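Local coordinates for protein putative oxidoreductase with NAD(P)-binding Rossmann-fold domain (Clostridium difficile, PDB 3UUW) that is probably an NAD(P)-dependent oxidoreductase of the Gfo/Idh/MocA type, with a nucleotide-binding Rossmann-fold domain and a C-terminal alpha/beta domain, at residues A[77-82]-A[93-98]; A[158-163]-A[190-195]. All coordinates share one frame; numbering follows the deposited sequence.

Contact 1: A[77-82]-A[93-98]; sequences ETHYEI and VYVDKP
His79 of helix 79-88 and Val95 of strand 92-95 are the point of closest backbone approach, their CA atoms 7.9 Å apart with both CB atoms directed across the gap. The contact is small and shows how a single imidazole can link a helix to the segment that follows a strand. With CG1 at 65°, between the backbone N and the carbonyl carbon, Val95 has CG2 anti to the N and over the centre of one imidazole face; this CH-pi contact runs 3.5 Å from CG2 to the centroid of the His79 ring, 14° off the normal. His79 ND1 has its stronger partner in Leu99 O and makes only a weak, bent hydrogen bond to Pro98 O, near the ring plane, 2.9 Å long with an N-H...O angle of 126°. Asp96 O approaches His79 CE1 obliquely at 3.1 Å. NE2 bonds to Ser74 O, so carbonyl groups hold both nitrogens and fix the rotation of the ring. The segment met here is Asp96-Lys97-Pro98, with a cis bond before Pro98; it probably corresponds to the Glu-Lys-Pro motif of Gfo/Idh/MocA relatives. In the beta-alpha-beta unit of strand 69-72, helix 79-88 and strand 92-95, the last strand runs between 69-72 and 120-122, Val95 also packs on Ile83 and Val122, and Pro98 meets Ile165 and Ile169 of helix 160-179.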
ATOM      1  N   GLU A  77      18.838 -35.840  -5.049  1.00 27.81           N
ATOM      2  CA  GLU A  77      19.713 -36.997  -4.856  1.00 28.10           C
ATOM      3  C   GLU A  77      19.965 -37.818  -6.134  1.00 26.60           C
ATOM      4  O   GLU A  77      20.951 -38.511  -6.215  1.00 26.60           O
ATOM      5  CB  GLU A  77      19.192 -37.910  -3.741  1.00 31.36           C
ATOM      6  CG  GLU A  77      17.920 -38.664  -4.081  1.00 36.92           C
ATOM      7  CD  GLU A  77      17.456 -39.571  -2.948  1.00 44.72           C
ATOM      8  OE1 GLU A  77      18.311 -40.042  -2.166  1.00 50.54           O
ATOM      9  OE2 GLU A  77      16.235 -39.827  -2.846  1.00 51.07           O
ATOM     10  N   THR A  78      19.073 -37.722  -7.115  1.00 25.94           N
ATOM     11  CA  THR A  78      19.223 -38.466  -8.362  1.00 26.21           C
ATOM     12  C   THR A  78      19.985 -37.674  -9.424  1.00 24.14           C
ATOM     13  O   THR A  78      20.329 -38.209 -10.472  1.00 23.41           O
ATOM     14  CB  THR A  78      17.840 -38.860  -8.954  1.00 26.11           C
ATOM     15  OG1 THR A  78      17.116 -37.683  -9.331  1.00 30.26           O
ATOM     16  CG2 THR A  78      17.029 -39.652  -7.951  1.00 30.98           C
ATOM     17  N   HIS A  79      20.245 -36.400  -9.172  1.00 22.48           N
ATOM     18  CA  HIS A  79      20.913 -35.583 -10.207  1.00 21.94           C
ATOM     19  C   HIS A  79      22.240 -36.156 -10.685  1.00 21.98           C
ATOM     20  O   HIS A  79      22.480 -36.243 -11.889  1.00 21.95           O
ATOM     21  CB  HIS A  79      21.180 -34.176  -9.688  1.00 21.12           C
ATOM     22  CG  HIS A  79      19.959 -33.325  -9.545  1.00 20.97           C
ATOM     23  ND1 HIS A  79      20.037 -31.995  -9.192  1.00 21.02           N
ATOM     24  CD2 HIS A  79      18.642 -33.589  -9.723  1.00 19.89           C
ATOM     25  CE1 HIS A  79      18.818 -31.486  -9.124  1.00 21.80           C
ATOM     26  NE2 HIS A  79      17.953 -32.431  -9.444  1.00 21.47           N
ATOM     27  N   TYR A  80      23.121 -36.490  -9.758  1.00 22.20           N
ATOM     28  CA  TYR A  80      24.481 -36.926 -10.092  1.00 22.61           C
ATOM     29  C   TYR A  80      24.504 -38.101 -11.062  1.00 22.78           C
ATOM     30  O   TYR A  80      25.129 -38.024 -12.108  1.00 21.75           O
ATOM     31  CB  TYR A  80      25.277 -37.209  -8.818  1.00 24.19           C
ATOM     32  CG  TYR A  80      26.678 -37.767  -9.013  1.00 25.79           C
ATOM     33  CD1 TYR A  80      27.676 -37.020  -9.646  1.00 24.11           C
ATOM     34  CD2 TYR A  80      27.012 -39.026  -8.537  1.00 29.96           C
ATOM     35  CE1 TYR A  80      28.947 -37.515  -9.806  1.00 22.53           C
ATOM     36  CE2 TYR A  80      28.273 -39.536  -8.698  1.00 29.34           C
ATOM     37  CZ  TYR A  80      29.242 -38.783  -9.327  1.00 28.07           C
ATOM     38  OH  TYR A  80      30.487 -39.310  -9.467  1.00 29.23           O
ATOM     39  N   GLU A  81      23.788 -39.175 -10.742  1.00 21.93           N
ATOM     40  CA  GLU A  81      23.770 -40.330 -11.622  1.00 24.02           C
ATOM     41  C   GLU A  81      23.053 -40.069 -12.940  1.00 21.77           C
ATOM     42  O   GLU A  81      23.499 -40.544 -13.976  1.00 22.37           O
ATOM     43  CB  GLU A  81      23.177 -41.567 -10.938  1.00 24.92           C
ATOM     44  CG  GLU A  81      24.041 -42.098  -9.790  1.00 29.79           C
ATOM     45  CD  GLU A  81      25.471 -42.510 -10.201  1.00 37.57           C
ATOM     46  OE1 GLU A  81      25.744 -42.691 -11.414  1.00 41.54           O
ATOM     47  OE2 GLU A  81      26.326 -42.678  -9.291  1.00 39.79           O
ATOM     48  N   ILE A  82      21.946 -39.336 -12.914  1.00 21.55           N
ATOM     49  CA  ILE A  82      21.232 -39.066 -14.152  1.00 20.45           C
ATOM     50  C   ILE A  82      22.052 -38.168 -15.077  1.00 20.34           C
ATOM     51  O   ILE A  82      22.163 -38.444 -16.260  1.00 19.69           O
ATOM     52  CB  ILE A  82      19.828 -38.458 -13.924  1.00 20.38           C
ATOM     53  CG1 ILE A  82      18.914 -39.447 -13.191  1.00 23.83           C
ATOM     54  CG2 ILE A  82      19.218 -38.039 -15.263  1.00 21.96           C
ATOM     55  CD1 ILE A  82      17.544 -38.856 -12.808  1.00 24.54           C
ATOM     56  N   VAL A  93      22.147 -30.233 -20.687  1.00 15.77           N
ATOM     57  CA  VAL A  93      21.266 -30.474 -19.552  1.00 15.49           C
ATOM     58  C   VAL A  93      20.952 -29.218 -18.775  1.00 15.23           C
ATOM     59  O   VAL A  93      21.856 -28.462 -18.417  1.00 15.71           O
ATOM     60  CB  VAL A  93      21.891 -31.476 -18.594  1.00 14.64           C
ATOM     61  CG1 VAL A  93      20.986 -31.687 -17.346  1.00 16.58           C
ATOM     62  CG2 VAL A  93      22.124 -32.797 -19.316  1.00 16.29           C
ATOM     63  N   TYR A  94      19.662 -28.958 -18.617  1.00 14.94           N
ATOM     64  CA  TYR A  94      19.165 -27.961 -17.672  1.00 13.71           C
ATOM     65  C   TYR A  94      18.615 -28.714 -16.466  1.00 13.72           C
ATOM     66  O   TYR A  94      17.808 -29.638 -16.615  1.00 16.16           O
ATOM     67  CB  TYR A  94      18.062 -27.119 -18.298  1.00 14.24           C
ATOM     68  CG  TYR A  94      17.402 -26.123 -17.366  1.00 12.30           C
ATOM     69  CD1 TYR A  94      16.422 -26.526 -16.425  1.00 14.25           C
ATOM     70  CD2 TYR A  94      17.754 -24.769 -17.406  1.00 16.58           C
ATOM     71  CE1 TYR A  94      15.820 -25.599 -15.574  1.00 16.11           C
ATOM     72  CE2 TYR A  94      17.156 -23.843 -16.562  1.00 16.78           C
ATOM     73  CZ  TYR A  94      16.196 -24.261 -15.647  1.00 15.87           C
ATOM     74  OH  TYR A  94      15.610 -23.312 -14.826  1.00 17.16           O
ATOM     75  N   VAL A  95      19.044 -28.340 -15.268  1.00 14.62           N
ATOM     76  CA  VAL A  95      18.589 -29.032 -14.045  1.00 14.09           C
ATOM     77  C   VAL A  95      18.217 -28.005 -12.971  1.00 16.27           C
ATOM     78  O   VAL A  95      18.841 -26.950 -12.859  1.00 15.39           O
ATOM     79  CB  VAL A  95      19.696 -30.032 -13.524  1.00 14.64           C
ATOM     80  CG1 VAL A  95      20.950 -29.269 -13.071  1.00 16.74           C
ATOM     81  CG2 VAL A  95      19.195 -30.867 -12.423  1.00 15.09           C
ATOM     82  N   ASP A  96      17.187 -28.309 -12.185  1.00 18.47           N
ATOM     83  CA  ASP A  96      16.875 -27.468 -11.032  1.00 20.23           C
ATOM     84  C   ASP A  96      18.000 -27.510 -10.011  1.00 20.07           C
ATOM     85  O   ASP A  96      18.793 -28.473  -9.962  1.00 21.59           O
ATOM     86  CB  ASP A  96      15.569 -27.876 -10.392  1.00 21.97           C
ATOM     87  CG  ASP A  96      14.389 -27.366 -11.178  1.00 25.40           C
ATOM     88  OD1 ASP A  96      14.280 -26.113 -11.375  1.00 26.31           O
ATOM     89  OD2 ASP A  96      13.583 -28.204 -11.604  1.00 28.78           O
ATOM     90  N   LYS A  97      18.079 -26.452  -9.212  1.00 19.64           N
ATOM     91  CA  LYS A  97      19.098 -26.357  -8.185  1.00 20.93           C
ATOM     92  C   LYS A  97      18.823 -27.361  -7.074  1.00 20.76           C
ATOM     93  O   LYS A  97      17.673 -27.781  -6.888  1.00 22.97           O
ATOM     94  CB  LYS A  97      19.208 -24.917  -7.638  1.00 21.12           C
ATOM     95  CG  LYS A  97      17.917 -24.169  -7.213  1.00 25.24           C
ATOM     96  CD  LYS A  97      17.257 -24.722  -5.953  1.00 31.21           C
ATOM     97  CE  LYS A  97      16.026 -25.519  -6.281  1.00 32.53           C
ATOM     98  NZ  LYS A  97      15.470 -26.215  -5.101  1.00 31.96           N
ATOM     99  N   PRO A  98      19.873 -27.827  -6.389  1.00 20.25           N
ATOM    100  CA  PRO A  98      21.290 -27.592  -6.674  1.00 19.48           C
ATOM    101  C   PRO A  98      21.749 -28.589  -7.748  1.00 19.14           C
ATOM    102  O   PRO A  98      21.051 -29.575  -8.029  1.00 18.73           O
ATOM    103  CB  PRO A  98      21.945 -27.901  -5.338  1.00 20.44           C
ATOM    104  CG  PRO A  98      21.138 -29.005  -4.808  1.00 21.32           C
ATOM    105  CD  PRO A  98      19.711 -28.704  -5.218  1.00 21.22           C
TER

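Contact 2: A[158-163]-A[190-195]; sequences VRFDST and LFLTDN
Phe160 meets two leucines of strand 184-192, Leu192 across one face of its ring and Leu190 near its far end. The branches of Leu192 divide the work. CD2 presses against the root of the aromatic side chain, 3.4 Å from Phe160 CB and 3.6 Å from Phe160 CG, while CD1 lies over the face in a CH-pi contact, 4.1 Å from the centroid of the Phe160 ring and 23° off its normal, displaced toward the rim. Leu190 adds a lighter touch, its CD2 coming 4.2 Å from Phe160 CE2, with the two side chains at about a right angle. What brings the ring here is a chi1 of 75°, which sets Phe160 CG between the backbone N and the carbonyl carbon. No hydrogen bond joins the two segments directly.

In the next shell, Arg159 stands at the N-cap position of helix 160-179. Polar ties hold the backbones in place: Phe160 shares a backbone hydrogen bond with Lys196, and Asn197 binds Val158 O through ND2 and Thr193 OG1 through OD1, thereby connecting both segments. Val307, close to the C terminus, touches both Phe160 and Leu190, and Leu190 also packs on Leu198 and Val201 of the neighbouring strand. Phe191, between the two leucines, packs instead on Asn209 of the second subunit. The whole is a helix start seated on strand 184-192, outermost in the mixed sheet within this chain, an arrangement consistent with the open-faced C-terminal alpha/beta domain of Gfo/Idh/MocA proteins.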
ATOM      1  N   VAL A 158      12.735 -32.272   8.280  1.00 44.60           N
ATOM      2  CA  VAL A 158      13.865 -32.629   7.439  1.00 43.18           C
ATOM      3  C   VAL A 158      15.048 -31.919   8.071  1.00 40.70           C
ATOM      4  O   VAL A 158      14.886 -30.835   8.635  1.00 37.94           O
ATOM      5  CB  VAL A 158      13.685 -32.177   5.995  1.00 43.39           C
ATOM      6  CG1 VAL A 158      14.746 -32.832   5.115  1.00 44.26           C
ATOM      7  CG2 VAL A 158      12.288 -32.535   5.494  1.00 44.90           C
ATOM      8  N   ARG A 159      16.227 -32.527   8.022  1.00 39.11           N
ATOM      9  CA  ARG A 159      17.382 -31.902   8.644  1.00 37.36           C
ATOM     10  C   ARG A 159      17.637 -30.528   7.991  1.00 34.10           C
ATOM     11  O   ARG A 159      17.396 -30.334   6.802  1.00 31.91           O
ATOM     12  CB  ARG A 159      18.609 -32.805   8.575  1.00 38.68           C
ATOM     13  CG  ARG A 159      19.692 -32.390   9.542  1.00 40.76           C
ATOM     14  CD  ARG A 159      20.855 -33.371   9.585  1.00 45.70           C
ATOM     15  NE  ARG A 159      21.858 -32.893  10.533  1.00 49.61           N
ATOM     16  CZ  ARG A 159      22.990 -33.518  10.833  1.00 54.47           C
ATOM     17  NH1 ARG A 159      23.300 -34.682  10.263  1.00 56.50           N
ATOM     18  NH2 ARG A 159      23.818 -32.972  11.716  1.00 56.06           N
ATOM     19  N   PHE A 160      18.114 -29.586   8.791  1.00 31.59           N
ATOM     20  CA  PHE A 160      18.298 -28.197   8.322  1.00 29.67           C
ATOM     21  C   PHE A 160      19.161 -28.075   7.060  1.00 28.26           C
ATOM     22  O   PHE A 160      18.918 -27.199   6.230  1.00 25.67           O
ATOM     23  CB  PHE A 160      18.883 -27.344   9.436  1.00 29.47           C
ATOM     24  CG  PHE A 160      20.343 -27.594   9.671  1.00 30.78           C
ATOM     25  CD1 PHE A 160      20.766 -28.670  10.434  1.00 35.24           C
ATOM     26  CD2 PHE A 160      21.297 -26.758   9.103  1.00 31.21           C
ATOM     27  CE1 PHE A 160      22.114 -28.912  10.638  1.00 35.21           C
ATOM     28  CE2 PHE A 160      22.649 -26.986   9.309  1.00 33.80           C
ATOM     29  CZ  PHE A 160      23.058 -28.069  10.077  1.00 34.21           C
ATOM     30  N   ASP A 161      20.188 -28.918   6.916  1.00 29.52           N
ATOM     31  CA  ASP A 161      21.063 -28.821   5.742  1.00 29.83           C
ATOM     32  C   ASP A 161      20.314 -29.021   4.419  1.00 29.45           C
ATOM     33  O   ASP A 161      20.627 -28.369   3.424  1.00 29.56           O
ATOM     34  CB  ASP A 161      22.291 -29.742   5.842  1.00 31.11           C
ATOM     35  CG  ASP A 161      21.934 -31.208   6.074  1.00 36.12           C
ATOM     36  OD1 ASP A 161      20.945 -31.516   6.778  1.00 37.11           O
ATOM     37  OD2 ASP A 161      22.675 -32.068   5.555  1.00 41.91           O
ATOM     38  N   SER A 162      19.322 -29.899   4.414  1.00 31.20           N
ATOM     39  CA  SER A 162      18.492 -30.114   3.227  1.00 31.24           C
ATOM     40  C   SER A 162      17.741 -28.835   2.856  1.00 30.40           C
ATOM     41  O   SER A 162      17.711 -28.431   1.704  1.00 28.58           O
ATOM     42  CB  SER A 162      17.498 -31.243   3.480  1.00 32.97           C
ATOM     43  OG  SER A 162      18.188 -32.406   3.864  1.00 38.00           O
ATOM     44  N   THR A 163      17.143 -28.194   3.849  1.00 29.01           N
ATOM     45  CA  THR A 163      16.413 -26.945   3.620  1.00 26.53           C
ATOM     46  C   THR A 163      17.348 -25.820   3.137  1.00 24.01           C
ATOM     47  O   THR A 163      17.011 -25.054   2.250  1.00 22.38           O
ATOM     48  CB  THR A 163      15.661 -26.533   4.896  1.00 26.43           C
ATOM     49  OG1 THR A 163      14.893 -27.650   5.364  1.00 29.29           O
ATOM     50  CG2 THR A 163      14.735 -25.369   4.634  1.00 24.89           C
ATOM     51  N   LEU A 190      21.718 -18.987  13.216  1.00 22.12           N
ATOM     52  CA  LEU A 190      21.202 -20.241  12.711  1.00 23.14           C
ATOM     53  C   LEU A 190      20.461 -20.918  13.844  1.00 23.64           C
ATOM     54  O   LEU A 190      21.077 -21.411  14.782  1.00 26.84           O
ATOM     55  CB  LEU A 190      22.315 -21.112  12.143  1.00 24.47           C
ATOM     56  CG  LEU A 190      21.865 -22.476  11.629  1.00 25.48           C
ATOM     57  CD1 LEU A 190      21.007 -22.312  10.380  1.00 25.20           C
ATOM     58  CD2 LEU A 190      23.074 -23.347  11.344  1.00 29.29           C
ATOM     59  N   PHE A 191      19.133 -20.916  13.752  1.00 21.99           N
ATOM     60  CA  PHE A 191      18.261 -21.437  14.810  1.00 23.46           C
ATOM     61  C   PHE A 191      17.576 -22.700  14.338  1.00 23.15           C
ATOM     62  O   PHE A 191      16.891 -22.703  13.297  1.00 22.33           O
ATOM     63  CB  PHE A 191      17.209 -20.397  15.231  1.00 21.55           C
ATOM     64  CG  PHE A 191      17.774 -19.043  15.595  1.00 26.39           C
ATOM     65  CD1 PHE A 191      19.088 -18.893  16.061  1.00 28.30           C
ATOM     66  CD2 PHE A 191      16.968 -17.902  15.509  1.00 28.31           C
ATOM     67  CE1 PHE A 191      19.590 -17.634  16.395  1.00 29.65           C
ATOM     68  CE2 PHE A 191      17.467 -16.641  15.855  1.00 27.11           C
ATOM     69  CZ  PHE A 191      18.787 -16.514  16.292  1.00 29.43           C
ATOM     70  N   LEU A 192      17.742 -23.759  15.129  1.00 26.08           N
ATOM     71  CA  LEU A 192      17.238 -25.084  14.814  1.00 27.00           C
ATOM     72  C   LEU A 192      16.346 -25.602  15.912  1.00 28.90           C
ATOM     73  O   LEU A 192      16.508 -25.238  17.079  1.00 29.64           O
ATOM     74  CB  LEU A 192      18.407 -26.074  14.664  1.00 27.31           C
ATOM     75  CG  LEU A 192      19.514 -25.692  13.672  1.00 26.94           C
ATOM     76  CD1 LEU A 192      20.653 -26.738  13.696  1.00 30.80           C
ATOM     77  CD2 LEU A 192      18.962 -25.504  12.271  1.00 27.91           C
ATOM     78  N   THR A 193      15.410 -26.466  15.531  1.00 30.09           N
ATOM     79  CA  THR A 193      14.582 -27.170  16.506  1.00 33.05           C
ATOM     80  C   THR A 193      15.464 -28.181  17.230  1.00 36.01           C
ATOM     81  O   THR A 193      16.614 -28.433  16.826  1.00 36.24           O
ATOM     82  CB  THR A 193      13.425 -27.947  15.840  1.00 33.09           C
ATOM     83  OG1 THR A 193      13.956 -28.993  15.007  1.00 31.95           O
ATOM     84  CG2 THR A 193      12.540 -27.028  15.024  1.00 32.55           C
ATOM     85  N   ASP A 194      14.932 -28.756  18.298  1.00 39.48           N
ATOM     86  CA  ASP A 194      15.652 -29.790  19.032  1.00 42.89           C
ATOM     87  C   ASP A 194      16.030 -30.935  18.097  1.00 43.32           C
ATOM     88  O   ASP A 194      17.088 -31.537  18.252  1.00 45.29           O
ATOM     89  CB  ASP A 194      14.817 -30.318  20.208  1.00 46.04           C
ATOM     90  CG  ASP A 194      14.671 -29.298  21.335  1.00 49.07           C
ATOM     91  OD1 ASP A 194      13.932 -29.583  22.304  1.00 55.85           O
ATOM     92  OD2 ASP A 194      15.294 -28.215  21.259  1.00 52.03           O
ATOM     93  N   ASN A 195      15.163 -31.226  17.129  1.00 42.94           N
ATOM     94  CA  ASN A 195      15.407 -32.295  16.155  1.00 43.70           C
ATOM     95  C   ASN A 195      16.187 -31.845  14.918  1.00 40.80           C
ATOM     96  O   ASN A 195      16.156 -32.525  13.898  1.00 40.81           O
ATOM     97  CB  ASN A 195      14.079 -32.941  15.726  1.00 44.55           C
ATOM     98  CG  ASN A 195      13.455 -33.781  16.830  1.00 49.48           C
ATOM     99  OD1 ASN A 195      14.152 -34.311  17.696  1.00 55.21           O
ATOM    100  ND2 ASN A 195      12.133 -33.916  16.794  1.00 53.20           N
TER

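In the fold
From the N terminus, the chain first builds the parallel Rossmann sheet, in which contact 1 closes a short loop: the rest of helix 79-88 and the turn after it lie between its segments. Strand 120-122 and helix 130-138 follow, then strand 142-150 of the mixed sheet. Contact 2 closes a longer excursion made of the rest of helix 160-179 and most of strand 184-192. The loops come in series, neither nesting nor crossing; the centres of contact 1 and contact 2 are about 23 Å apart, and the nearest atoms of contact 1 and contact 2 about 7 Å. Their common element is helix 160-179: its first residue serves contact 2, while later residues of the helix reach contact 1, connecting the nucleotide-binding domain to the C-terminal sheet.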